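Local structure of dihydrodipicolinate synthase (Bacteroides thetaiotaomicron, 4XKY) at residues Ser6-Pro11 with Gly37-Leu42; Pro11-Leu16 with Gly46-Ser51; Leu42-Thr47 with Val76-Ser81; Ala100-Ser105 with Pro132-Asn137. The protein is probably a Schiff-base lyase of the DapA family that joins or releases pyruvate, as dihydrodipicolinate synthase and N-acetylneuraminate lyase do. One frame throughout, in Å; residues are numbered along the deposited sequence.

Contact 1: residues Ser6-Pro11 with Gly37-Leu42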
loop_
_atom_site.group_PDB
_atom_site.type_symbol
_atom_site.label_atom_id
_atom_site.label_comp_id
_atom_site.label_asym_id
_atom_site.label_seq_id
_atom_site.Cartn_x
_atom_site.Cartn_y
_atom_site.Cartn_z
ATOM N N SER A 6 13.849 30.192 -8.550
ATOM C CA SER A 6 13.272 30.490 -7.231
ATOM C C SER A 6 11.908 31.156 -7.300
ATOM O O SER A 6 11.478 31.620 -8.353
ATOM C CB SER A 6 14.218 31.393 -6.455
ATOM O OG SER A 6 15.490 30.783 -6.385
ATOM N N GLY A 7 11.234 31.206 -6.158
ATOM C CA GLY A 7 9.939 31.858 -6.069
ATOM C C GLY A 7 8.720 30.978 -6.270
ATOM O O GLY A 7 8.681 29.815 -5.870
ATOM N N ILE A 8 7.690 31.579 -6.839
ATOM C CA ILE A 8 6.425 30.933 -7.032
ATOM C C ILE A 8 6.358 30.534 -8.500
ATOM O O ILE A 8 6.502 31.372 -9.377
ATOM C CB ILE A 8 5.251 31.860 -6.664
ATOM C CG1 ILE A 8 5.281 32.248 -5.184
ATOM C CG2 ILE A 8 3.934 31.167 -6.985
ATOM C CD1 ILE A 8 5.251 31.071 -4.225
ATOM N N ILE A 9 6.176 29.241 -8.743
ATOM C CA ILE A 9 6.091 28.688 -10.083
ATOM C C ILE A 9 4.792 27.894 -10.172
ATOM O O ILE A 9 4.785 26.716 -9.918
ATOM C CB ILE A 9 7.281 27.751 -10.369
ATOM C CG1 ILE A 9 8.598 28.525 -10.295
ATOM C CG2 ILE A 9 7.157 27.056 -11.724
ATOM C CD1 ILE A 9 9.413 28.137 -9.096
ATOM N N PRO A 10 3.688 28.556 -10.536
ATOM C CA PRO A 10 2.399 27.892 -10.577
ATOM C C PRO A 10 2.358 26.784 -11.595
ATOM O O PRO A 10 2.808 26.979 -12.733
ATOM C CB PRO A 10 1.421 28.991 -10.989
ATOM C CG PRO A 10 2.255 30.098 -11.512
ATOM C CD PRO A 10 3.600 29.979 -10.899
ATOM N N PRO A 11 1.840 25.622 -11.179
ATOM C CA PRO A 11 1.448 24.569 -12.083
ATOM C C PRO A 11 0.112 24.970 -12.697
ATOM O O PRO A 11 -0.949 24.859 -12.056
ATOM C CB PRO A 11 1.312 23.346 -11.164
ATOM C CG PRO A 11 0.879 23.923 -9.850
ATOM C CD PRO A 11 1.378 25.362 -9.809
ATOM N N GLY A 37 0.813 39.080 -11.567
ATOM C CA GLY A 37 0.801 38.728 -10.157
ATOM C C GLY A 37 2.173 38.495 -9.559
ATOM O O GLY A 37 2.279 38.213 -8.361
ATOM N N GLY A 38 3.214 38.570 -10.391
ATOM C CA GLY A 38 4.582 38.489 -9.916
ATOM C C GLY A 38 5.192 37.099 -9.840
ATOM O O GLY A 38 6.245 36.941 -9.235
ATOM N N VAL A 39 4.577 36.081 -10.447
ATOM C CA VAL A 39 5.172 34.742 -10.365
ATOM C C VAL A 39 6.490 34.704 -11.180
ATOM O O VAL A 39 6.749 35.566 -12.022
ATOM C CB VAL A 39 4.218 33.592 -10.794
ATOM C CG1 VAL A 39 2.883 33.662 -10.049
ATOM C CG2 VAL A 39 4.002 33.568 -12.299
ATOM N N HIS A 40 7.313 33.698 -10.937
ATOM C CA HIS A 40 8.645 33.642 -11.561
ATOM C C HIS A 40 8.777 32.664 -12.695
ATOM O O HIS A 40 9.742 32.716 -13.408
ATOM C CB HIS A 40 9.724 33.387 -10.504
ATOM C CG HIS A 40 9.626 34.324 -9.347
ATOM N ND1 HIS A 40 10.554 35.313 -9.105
ATOM C CD2 HIS A 40 8.663 34.466 -8.402
ATOM C CE1 HIS A 40 10.183 36.008 -8.044
ATOM N NE2 HIS A 40 9.040 35.512 -7.597
ATOM N N ALA A 41 7.813 31.777 -12.875
ATOM C CA ALA A 41 7.837 30.869 -14.003
ATOM C C ALA A 41 6.479 30.257 -14.150
ATOM O O ALA A 41 5.636 30.415 -13.282
ATOM C CB ALA A 41 8.890 29.787 -13.804
ATOM N N LEU A 42 6.274 29.586 -15.273
ATOM C CA LEU A 42 5.059 28.837 -15.561
ATOM C C LEU A 42 5.410 27.378 -15.770
ATOM O O LEU A 42 6.324 27.056 -16.547
ATOM C CB LEU A 42 4.432 29.344 -16.853
ATOM C CG LEU A 42 4.262 30.860 -16.959
ATOM C CD1 LEU A 42 3.680 31.209 -18.320
ATOM C CD2 LEU A 42 3.354 31.393 -15.871
#
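His40 N donates to Ile8 O at 2.9 Å, almost straight at 171°, and this backbone bond pins 37-42 to 6-11 at a seam of the TIM barrel. There the chain leaving helix 24-36 passes beside the first strand, 7-8, before it enters the second, 42-44. With CG anti to the carbonyl carbon (chi1 -51°), the imidazole of His40 folds back over Gly7, whose CA lies over one ring face, 4.1 Å from the His40 centroid, in a CH-pi contact. Glycine suits this place twice over: its positive phi would jam a side chain against the preceding carbonyl, and a CB would run into His40 CD2. Beyond the bond the side chains that meet are mostly apolar. Val39 turns both methyls to CD and CG of Pro10, its CB 3.7 Å from Pro10 CD, while the side chains of Ile8 and Val39 cross at about a right angle, CG2 of the first near CG1 of the second. Ala41 is small enough for its CB to sit against two branches of one isoleucine, 3.7 Å from Ile9 CG1 and 3.8 Å from Ile9 CG2. Further out, Leu34 of helix 24-36 packs on Pro10 and Val39, and helix 216-227 meets Ile8 through Val220 and Tyr223. Helix 24-36 finishes in a Schellman motif at Gly38, whose positive phi turns the chain toward the barrel. The side chain of Ile9 is about 4 Å from that of Val208, a predicted pyruvate-binding residue. Pro10 has no N-H to offer, and its CD comes instead within 3.2 Å of Ala41 O.

Contact 2: residues Pro11-Leu16 with Gly46-Ser51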
loop_
_atom_site.group_PDB
_atom_site.type_symbol
_atom_site.label_atom_id
_atom_site.label_comp_id
_atom_site.label_asym_id
_atom_site.label_seq_id
_atom_site.Cartn_x
_atom_site.Cartn_y
_atom_site.Cartn_z
ATOM N N PRO A 11 1.840 25.622 -11.179
ATOM C CA PRO A 11 1.448 24.569 -12.083
ATOM C C PRO A 11 0.112 24.970 -12.697
ATOM O O PRO A 11 -0.949 24.859 -12.056
ATOM C CB PRO A 11 1.312 23.346 -11.164
ATOM C CG PRO A 11 0.879 23.923 -9.850
ATOM C CD PRO A 11 1.378 25.362 -9.809
ATOM N N LEU A 12 0.170 25.479 -13.922
ATOM C CA LEU A 12 -1.034 25.939 -14.589
ATOM C C LEU A 12 -2.066 24.829 -14.752
ATOM O O LEU A 12 -1.730 23.699 -15.057
ATOM C CB LEU A 12 -0.722 26.520 -15.965
ATOM C CG LEU A 12 -0.274 27.980 -16.038
ATOM C CD1 LEU A 12 1.027 28.131 -15.292
ATOM C CD2 LEU A 12 -0.048 28.382 -17.476
ATOM N N VAL A 13 -3.340 25.179 -14.568
ATOM C CA VAL A 13 -4.419 24.348 -15.057
ATOM C C VAL A 13 -4.357 24.391 -16.582
ATOM O O VAL A 13 -3.775 25.327 -17.165
ATOM C CB VAL A 13 -5.815 24.795 -14.537
ATOM C CG1 VAL A 13 -5.881 24.729 -13.020
ATOM C CG2 VAL A 13 -6.158 26.197 -14.966
ATOM N N THR A 14 -4.882 23.341 -17.211
ATOM C CA THR A 14 -5.039 23.286 -18.650
ATOM C C THR A 14 -6.503 23.658 -18.849
ATOM O O THR A 14 -7.380 22.847 -18.618
ATOM C CB THR A 14 -4.697 21.886 -19.223
ATOM O OG1 THR A 14 -3.334 21.530 -18.893
ATOM C CG2 THR A 14 -4.878 21.869 -20.744
ATOM N N PRO A 15 -6.781 24.922 -19.200
ATOM C CA PRO A 15 -8.187 25.332 -19.365
ATOM C C PRO A 15 -8.774 24.706 -20.604
ATOM O O PRO A 15 -8.104 24.646 -21.640
ATOM C CB PRO A 15 -8.132 26.847 -19.481
ATOM C CG PRO A 15 -6.702 27.246 -19.407
ATOM C CD PRO A 15 -5.840 26.014 -19.476
ATOM N N LEU A 16 -9.993 24.204 -20.456
ATOM C CA LEU A 16 -10.690 23.427 -21.468
ATOM C C LEU A 16 -12.063 24.002 -21.787
ATOM O O LEU A 16 -12.755 24.524 -20.900
ATOM C CB LEU A 16 -10.895 22.028 -20.928
ATOM C CG LEU A 16 -9.616 21.290 -20.574
ATOM C CD1 LEU A 16 -10.029 19.940 -20.009
ATOM C CD2 LEU A 16 -8.718 21.142 -21.808
ATOM N N GLY A 46 1.635 19.695 -15.371
ATOM C CA GLY A 46 1.746 18.988 -14.098
ATOM C C GLY A 46 0.409 18.280 -13.826
ATOM O O GLY A 46 -0.496 18.281 -14.688
ATOM N N THR A 47 0.315 17.665 -12.646
ATOM C CA THR A 47 -0.924 17.048 -12.101
ATOM C C THR A 47 -2.117 18.013 -12.111
ATOM O O THR A 47 -3.201 17.667 -12.554
ATOM C CB THR A 47 -0.713 16.568 -10.644
ATOM O OG1 THR A 47 0.458 15.745 -10.576
ATOM C CG2 THR A 47 -1.912 15.714 -10.151
ATOM N N THR A 48 -1.881 19.227 -11.641
ATOM C CA THR A 48 -2.842 20.320 -11.720
ATOM C C THR A 48 -3.344 20.640 -13.149
ATOM O O THR A 48 -4.508 21.072 -13.322
ATOM C CB THR A 48 -2.241 21.573 -11.065
ATOM O OG1 THR A 48 -1.986 21.283 -9.687
ATOM C CG2 THR A 48 -3.183 22.706 -11.128
ATOM N N GLY A 49 -2.473 20.395 -14.133
ATOM C CA GLY A 49 -2.766 20.548 -15.573
ATOM C C GLY A 49 -3.417 19.334 -16.217
ATOM O O GLY A 49 -3.589 19.304 -17.438
ATOM N N GLU A 50 -3.755 18.324 -15.404
ATOM C CA GLU A 50 -4.465 17.110 -15.886
ATOM C C GLU A 50 -3.693 16.355 -17.009
ATOM O O GLU A 50 -4.313 15.781 -17.906
ATOM C CB GLU A 50 -5.875 17.500 -16.423
ATOM C CG GLU A 50 -6.911 17.869 -15.379
ATOM C CD GLU A 50 -8.152 18.544 -15.973
ATOM O OE1 GLU A 50 -9.160 17.865 -16.308
ATOM O OE2 GLU A 50 -8.108 19.781 -16.091
ATOM N N SER A 51 -2.366 16.343 -17.005
ATOM C CA SER A 51 -1.659 15.897 -18.238
ATOM C C SER A 51 -2.008 14.454 -18.648
ATOM O O SER A 51 -2.302 14.155 -19.815
ATOM C CB SER A 51 -0.142 16.004 -18.119
ATOM O OG SER A 51 0.454 15.676 -19.380
HETATM O O HOH W 1 0.687 22.358 -14.524
HETATM O O HOH W 2 -6.123 21.301 -15.469
#
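Thr48 lays its methyl against Pro11, with CG2 3.2 Å from Pro11 O, and the same methyl meets Val13 CG1 at 3.9 Å. Its chi1 of -62° puts CG2 anti to the backbone N, toward 11-16, and leaves OG1 to bond with Tyr258 OH. The rigid Pro11 ring crosses this threonine obliquely, its CB 4.0 Å from Thr48 CB. Both segments are loops at the C-terminal ends of the first two barrel strands, where a TIM barrel places its active site; Gly46-Glu50 reads Gly-Thr-Thr-Gly-Glu, the family motif, and Thr48 is predicted to bind pyruvate. Gly49 makes the close approach possible: its CA is 4.2 Å from Val13 CA, and a CB there would press on Leu12 O and Thr14 OG1. Thr14 OG1 donates to Gly49 O at 2.7 Å, in the carbonyl plane and on a lone pair (120° at the oxygen). Two waters bridge the loops. One donates to Leu12 O and accepts from Gly46 N. The other accepts from Thr14 N and donates to Thr48 O and to Glu50 OE2, 2.6 Å away, a carboxylate oxygen that also forms a salt bridge with Lys263.

Contact 3: residues Leu42-Thr47 with Val76-Ser81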
loop_
_atom_site.group_PDB
_atom_site.type_symbol
_atom_site.label_atom_id
_atom_site.label_comp_id
_atom_site.label_asym_id
_atom_site.label_seq_id
_atom_site.Cartn_x
_atom_site.Cartn_y
_atom_site.Cartn_z
ATOM N N LEU A 42 6.274 29.586 -15.273
ATOM C CA LEU A 42 5.059 28.837 -15.561
ATOM C C LEU A 42 5.410 27.378 -15.770
ATOM O O LEU A 42 6.324 27.056 -16.547
ATOM C CB LEU A 42 4.432 29.344 -16.853
ATOM C CG LEU A 42 4.262 30.860 -16.959
ATOM C CD1 LEU A 42 3.680 31.209 -18.320
ATOM C CD2 LEU A 42 3.354 31.393 -15.871
ATOM N N PHE A 43 4.672 26.504 -15.098
ATOM C CA PHE A 43 4.885 25.086 -15.169
ATOM C C PHE A 43 3.658 24.461 -15.806
ATOM O O PHE A 43 2.551 24.541 -15.256
ATOM C CB PHE A 43 5.158 24.533 -13.772
ATOM C CG PHE A 43 5.250 23.038 -13.720
ATOM C CD1 PHE A 43 5.919 22.325 -14.707
ATOM C CD2 PHE A 43 4.646 22.333 -12.695
ATOM C CE1 PHE A 43 5.970 20.939 -14.661
ATOM C CE2 PHE A 43 4.711 20.943 -12.635
ATOM C CZ PHE A 43 5.374 20.250 -13.621
ATOM N N VAL A 44 3.829 23.891 -16.999
ATOM C CA VAL A 44 2.682 23.295 -17.674
ATOM C C VAL A 44 2.729 21.782 -17.691
ATOM O O VAL A 44 3.806 21.174 -17.675
ATOM C CB VAL A 44 2.453 23.829 -19.093
ATOM C CG1 VAL A 44 2.350 25.354 -19.067
ATOM C CG2 VAL A 44 3.541 23.392 -20.056
ATOM N N LEU A 45 1.517 21.229 -17.741
ATOM C CA LEU A 45 1.244 19.798 -17.779
ATOM C C LEU A 45 1.624 19.032 -16.509
ATOM O O LEU A 45 1.908 17.856 -16.556
ATOM C CB LEU A 45 1.876 19.173 -19.038
ATOM C CG LEU A 45 1.320 19.750 -20.343
ATOM C CD1 LEU A 45 1.946 19.048 -21.529
ATOM C CD2 LEU A 45 -0.186 19.611 -20.437
ATOM N N GLY A 46 1.635 19.695 -15.371
ATOM C CA GLY A 46 1.746 18.988 -14.098
ATOM C C GLY A 46 0.409 18.280 -13.826
ATOM O O GLY A 46 -0.496 18.281 -14.688
ATOM N N THR A 47 0.315 17.665 -12.646
ATOM C CA THR A 47 -0.924 17.048 -12.101
ATOM C C THR A 47 -2.117 18.013 -12.111
ATOM O O THR A 47 -3.201 17.667 -12.554
ATOM C CB THR A 47 -0.713 16.568 -10.644
ATOM O OG1 THR A 47 0.458 15.745 -10.576
ATOM C CG2 THR A 47 -1.912 15.714 -10.151
ATOM N N VAL A 76 9.320 29.079 -19.132
ATOM C CA VAL A 76 8.348 28.011 -19.226
ATOM C C VAL A 76 8.970 26.626 -19.002
ATOM O O VAL A 76 9.903 26.205 -19.692
ATOM C CB VAL A 76 7.637 28.067 -20.575
ATOM C CG1 VAL A 76 6.576 26.995 -20.641
ATOM C CG2 VAL A 76 6.997 29.446 -20.764
ATOM N N LEU A 77 8.426 25.928 -18.012
ATOM C CA LEU A 77 8.787 24.545 -17.687
ATOM C C LEU A 77 7.679 23.621 -18.149
ATOM O O LEU A 77 6.513 23.880 -17.894
ATOM C CB LEU A 77 8.952 24.375 -16.168
ATOM C CG LEU A 77 10.286 24.772 -15.533
ATOM C CD1 LEU A 77 10.611 26.214 -15.832
ATOM C CD2 LEU A 77 10.294 24.555 -14.022
ATOM N N VAL A 78 8.050 22.516 -18.778
ATOM C CA VAL A 78 7.094 21.604 -19.362
ATOM C C VAL A 78 7.278 20.230 -18.748
ATOM O O VAL A 78 8.363 19.650 -18.819
ATOM C CB VAL A 78 7.284 21.488 -20.892
ATOM C CG1 VAL A 78 6.353 20.438 -21.484
ATOM C CG2 VAL A 78 7.044 22.832 -21.573
ATOM N N CYS A 79 6.198 19.689 -18.187
ATOM C CA CYS A 79 6.199 18.306 -17.741
ATOM C C CYS A 79 6.125 17.390 -18.954
ATOM O O CYS A 79 5.182 17.462 -19.759
ATOM C CB CYS A 79 5.042 18.017 -16.790
ATOM S SG CYS A 79 5.225 16.471 -15.868
ATOM N N ILE A 80 7.144 16.545 -19.084
ATOM C CA ILE A 80 7.231 15.587 -20.184
ATOM C C ILE A 80 7.011 14.121 -19.760
ATOM O O ILE A 80 7.161 13.230 -20.594
ATOM C CB ILE A 80 8.592 15.673 -20.909
ATOM C CG1 ILE A 80 9.751 15.382 -19.958
ATOM C CG2 ILE A 80 8.781 17.046 -21.553
ATOM C CD1 ILE A 80 11.045 15.017 -20.667
ATOM N N SER A 81 6.671 13.867 -18.493
ATOM C CA SER A 81 6.475 12.484 -18.005
ATOM C C SER A 81 5.395 11.789 -18.828
ATOM O O SER A 81 4.392 12.385 -19.188
ATOM C CB SER A 81 6.079 12.407 -16.517
ATOM O OG SER A 81 6.868 13.249 -15.691
#
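The Phe43 ring has Leu77 O at its edge, near its plane, 3.6 Å from Phe43 CD1; Cys79 CB comes obliquely to within 3.7 Å of Phe43 CE1. Over one face, offset toward the rim, is the backbone N of Gly46, a glycine where a CB would strike Phe43 CE2. CG anti to the backbone N (chi1 174°) swings the ring toward 76-81, and it crosses the side chain of Leu77 at about a right angle. Replacing the phenylalanine by an alanine would probably open a gap beside Leu77 and Cys79 and leave Val104 and Val208, which also touch the ring, without that partner. Strands 42-44 and 76-79 are parallel neighbours, 19° apart, joined through helix 56-70 as a beta-alpha-beta crossover of the TIM barrel. Three nearly straight bonds stitch them: Leu77 N to Leu42 O at 2.8 Å, Val44 N to Leu77 O at 2.8 Å and Cys79 N to Val44 O at 2.9 Å. On the sheet face away from Phe43, Val44 CG2 meets Val78 CG2 at 3.9 Å. These beta-branched residues fit extended strands and pack on helix 56-70 through Thr66 and Ile63. After Val44 the backbone turns through a positive phi at Leu45 (67°), bringing Leu45 O to within 3.1 Å of Cys79 CB.

Contact 4: residues Ala100-Ser105 with Pro132-Asn137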
loop_
_atom_site.group_PDB
_atom_site.type_symbol
_atom_site.label_atom_id
_atom_site.label_comp_id
_atom_site.label_asym_id
_atom_site.label_seq_id
_atom_site.Cartn_x
_atom_site.Cartn_y
_atom_site.Cartn_z
ATOM N N ALA A 100 10.375 26.804 -24.908
ATOM C CA ALA A 100 10.323 26.534 -23.467
ATOM C C ALA A 100 11.752 26.524 -22.963
ATOM O O ALA A 100 12.675 26.370 -23.748
ATOM C CB ALA A 100 9.653 25.201 -23.165
ATOM N N ASP A 101 11.920 26.642 -21.651
ATOM C CA ASP A 101 13.238 26.726 -21.029
ATOM C C ASP A 101 13.712 25.479 -20.313
ATOM O O ASP A 101 14.913 25.280 -20.119
ATOM C CB ASP A 101 13.225 27.891 -20.053
ATOM C CG ASP A 101 12.833 29.190 -20.730
ATOM O OD1 ASP A 101 11.609 29.473 -20.881
ATOM O OD2 ASP A 101 13.760 29.905 -21.130
ATOM N N ALA A 102 12.785 24.633 -19.901
ATOM C CA ALA A 102 13.177 23.446 -19.200
ATOM C C ALA A 102 12.073 22.424 -19.259
ATOM O O ALA A 102 10.931 22.764 -19.539
ATOM C CB ALA A 102 13.529 23.780 -17.756
ATOM N N VAL A 103 12.437 21.173 -18.973
ATOM C CA VAL A 103 11.496 20.091 -18.902
ATOM C C VAL A 103 11.547 19.493 -17.498
ATOM O O VAL A 103 12.545 19.642 -16.776
ATOM C CB VAL A 103 11.747 19.043 -19.997
ATOM C CG1 VAL A 103 11.470 19.659 -21.363
ATOM C CG2 VAL A 103 13.173 18.467 -19.926
ATOM N N VAL A 104 10.447 18.853 -17.119
ATOM C CA VAL A 104 10.262 18.296 -15.783
ATOM C C VAL A 104 9.872 16.838 -15.994
ATOM O O VAL A 104 9.000 16.544 -16.805
ATOM C CB VAL A 104 9.143 19.037 -15.037
ATOM C CG1 VAL A 104 9.011 18.545 -13.605
ATOM C CG2 VAL A 104 9.415 20.530 -15.051
ATOM N N SER A 105 10.519 15.924 -15.291
ATOM C CA SER A 105 10.330 14.515 -15.584
ATOM C C SER A 105 10.328 13.634 -14.349
ATOM O O SER A 105 11.230 13.727 -13.512
ATOM C CB SER A 105 11.465 14.047 -16.484
ATOM O OG SER A 105 11.627 12.650 -16.389
ATOM N N PRO A 132 17.393 21.745 -20.264
ATOM C CA PRO A 132 17.713 21.327 -18.897
ATOM C C PRO A 132 16.537 20.610 -18.247
ATOM O O PRO A 132 15.389 20.800 -18.662
ATOM C CB PRO A 132 17.987 22.644 -18.164
ATOM C CG PRO A 132 18.259 23.657 -19.217
ATOM C CD PRO A 132 17.571 23.198 -20.463
ATOM N N LEU A 133 16.819 19.801 -17.237
ATOM C CA LEU A 133 15.816 18.944 -16.662
ATOM C C LEU A 133 15.632 19.193 -15.186
ATOM O O LEU A 133 16.605 19.366 -14.478
ATOM C CB LEU A 133 16.248 17.492 -16.855
ATOM C CG LEU A 133 15.372 16.433 -16.181
ATOM C CD1 LEU A 133 14.041 16.394 -16.879
ATOM C CD2 LEU A 133 15.977 15.050 -16.244
ATOM N N PHE A 134 14.383 19.172 -14.726
ATOM C CA PHE A 134 14.044 19.064 -13.295
ATOM C C PHE A 134 13.550 17.639 -13.065
ATOM O O PHE A 134 12.728 17.121 -13.831
ATOM C CB PHE A 134 12.925 20.046 -12.880
ATOM C CG PHE A 134 13.362 21.486 -12.824
ATOM C CD1 PHE A 134 13.701 22.087 -11.612
ATOM C CD2 PHE A 134 13.459 22.232 -13.990
ATOM C CE1 PHE A 134 14.109 23.411 -11.572
ATOM C CE2 PHE A 134 13.883 23.543 -13.960
ATOM C CZ PHE A 134 14.216 24.132 -12.748
ATOM N N LEU A 135 14.078 17.010 -12.023
ATOM C CA LEU A 135 13.618 15.705 -11.577
ATOM C C LEU A 135 12.405 15.893 -10.715
ATOM O O LEU A 135 12.318 16.867 -9.951
ATOM C CB LEU A 135 14.684 15.034 -10.724
ATOM C CG LEU A 135 16.017 14.808 -11.406
ATOM C CD1 LEU A 135 17.003 14.380 -10.348
ATOM C CD2 LEU A 135 15.860 13.757 -12.486
ATOM N N TYR A 136 11.446 14.984 -10.808
ATOM C CA TYR A 136 10.387 15.048 -9.813
ATOM C C TYR A 136 9.875 13.735 -9.284
ATOM O O TYR A 136 9.722 12.734 -9.982
ATOM C CB TYR A 136 9.268 16.023 -10.188
ATOM C CG TYR A 136 8.202 15.518 -11.093
ATOM C CD1 TYR A 136 6.979 15.085 -10.587
ATOM C CD2 TYR A 136 8.386 15.523 -12.463
ATOM C CE1 TYR A 136 5.979 14.640 -11.433
ATOM C CE2 TYR A 136 7.394 15.100 -13.321
ATOM C CZ TYR A 136 6.194 14.653 -12.807
ATOM O OH TYR A 136 5.225 14.218 -13.679
ATOM N N ASN A 137 9.623 13.790 -7.992
ATOM C CA ASN A 137 9.259 12.658 -7.207
ATOM C C ASN A 137 7.740 12.490 -7.312
ATOM O O ASN A 137 6.988 13.299 -6.755
ATOM C CB ASN A 137 9.691 12.961 -5.778
ATOM C CG ASN A 137 10.107 11.731 -5.006
ATOM O OD1 ASN A 137 10.664 10.763 -5.542
ATOM N ND2 ASN A 137 9.849 11.777 -3.708
#
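Tyr136 lays its ring across Val104 and Ser105 of the neighbouring strand. From CB, a chi1 of 84° sets CG between the backbone N and the carbonyl carbon, and this turns the ring toward 100-105. CG lies 4.0 Å from Val104 CG1; the next atom, CD2, presses closest, 3.3 Å from Val104 CG1, with the valine crossing at about a right angle. CE2 follows at 3.4 Å from Ser105 C, and the hydroxyl at the tip bonds to Ser81 OG. The backbone beneath belongs to strands 102-105 and 133-137, parallel neighbours joined through helix 115-125 in a beta-alpha-beta crossover of the TIM barrel. Val103 N to Pro132 O is nearly straight at 172°, whereas Tyr136 N meets Ser105 O at 3.0 Å from 44° above the carbonyl plane, and that oxygen also takes a bond from Tyr122 OH. On the face that carries Val104, Phe134 sets its edge against the small Ala102, CE2 to CB 3.8 Å. Toward the helices, Leu133 CD1 rests 3.5 Å from Ser105 CB, a fit that a slim serine allows. A phenylalanine in place of Tyr136 could keep the ring on Val104, but would probably leave Ser81 OG without its hydroxyl mate and the site without its presumed proton carrier. With the side chain of Lys164, the predicted Schiff-base lysine, about 4 Å away, a phenol packed on Val104 and hydrogen-bonded to Ser81 is consistent with the predicted role of proton donor and acceptor.

Contacts 1, 2 and 3 meet at Phe43, whose backbone is probably gripped twice by the chain after strand 7-8: Pro10 O to Phe43 N, 3.0 Å, and Leu12 N to Phe43 O, 2.9 Å. These link the first strand's end to the second strand and so close the barrel. Contacts 3 and 4, centres 8 Å apart, are joined where strand 76-79 of one lies beside strand 102-105 of the other, probably by a bond from Val104 N to Val78 O, 2.8 Å. At the predicted catalytic site, Cys79 SG of contact 3 lies 3.1 Å from Tyr136 OH of contact 4, beside Ser81. Contact 2 supplies Thr48, a predicted pyruvate-binding residue, and its Pro11 side chain is about 5 Å from that of Lys164.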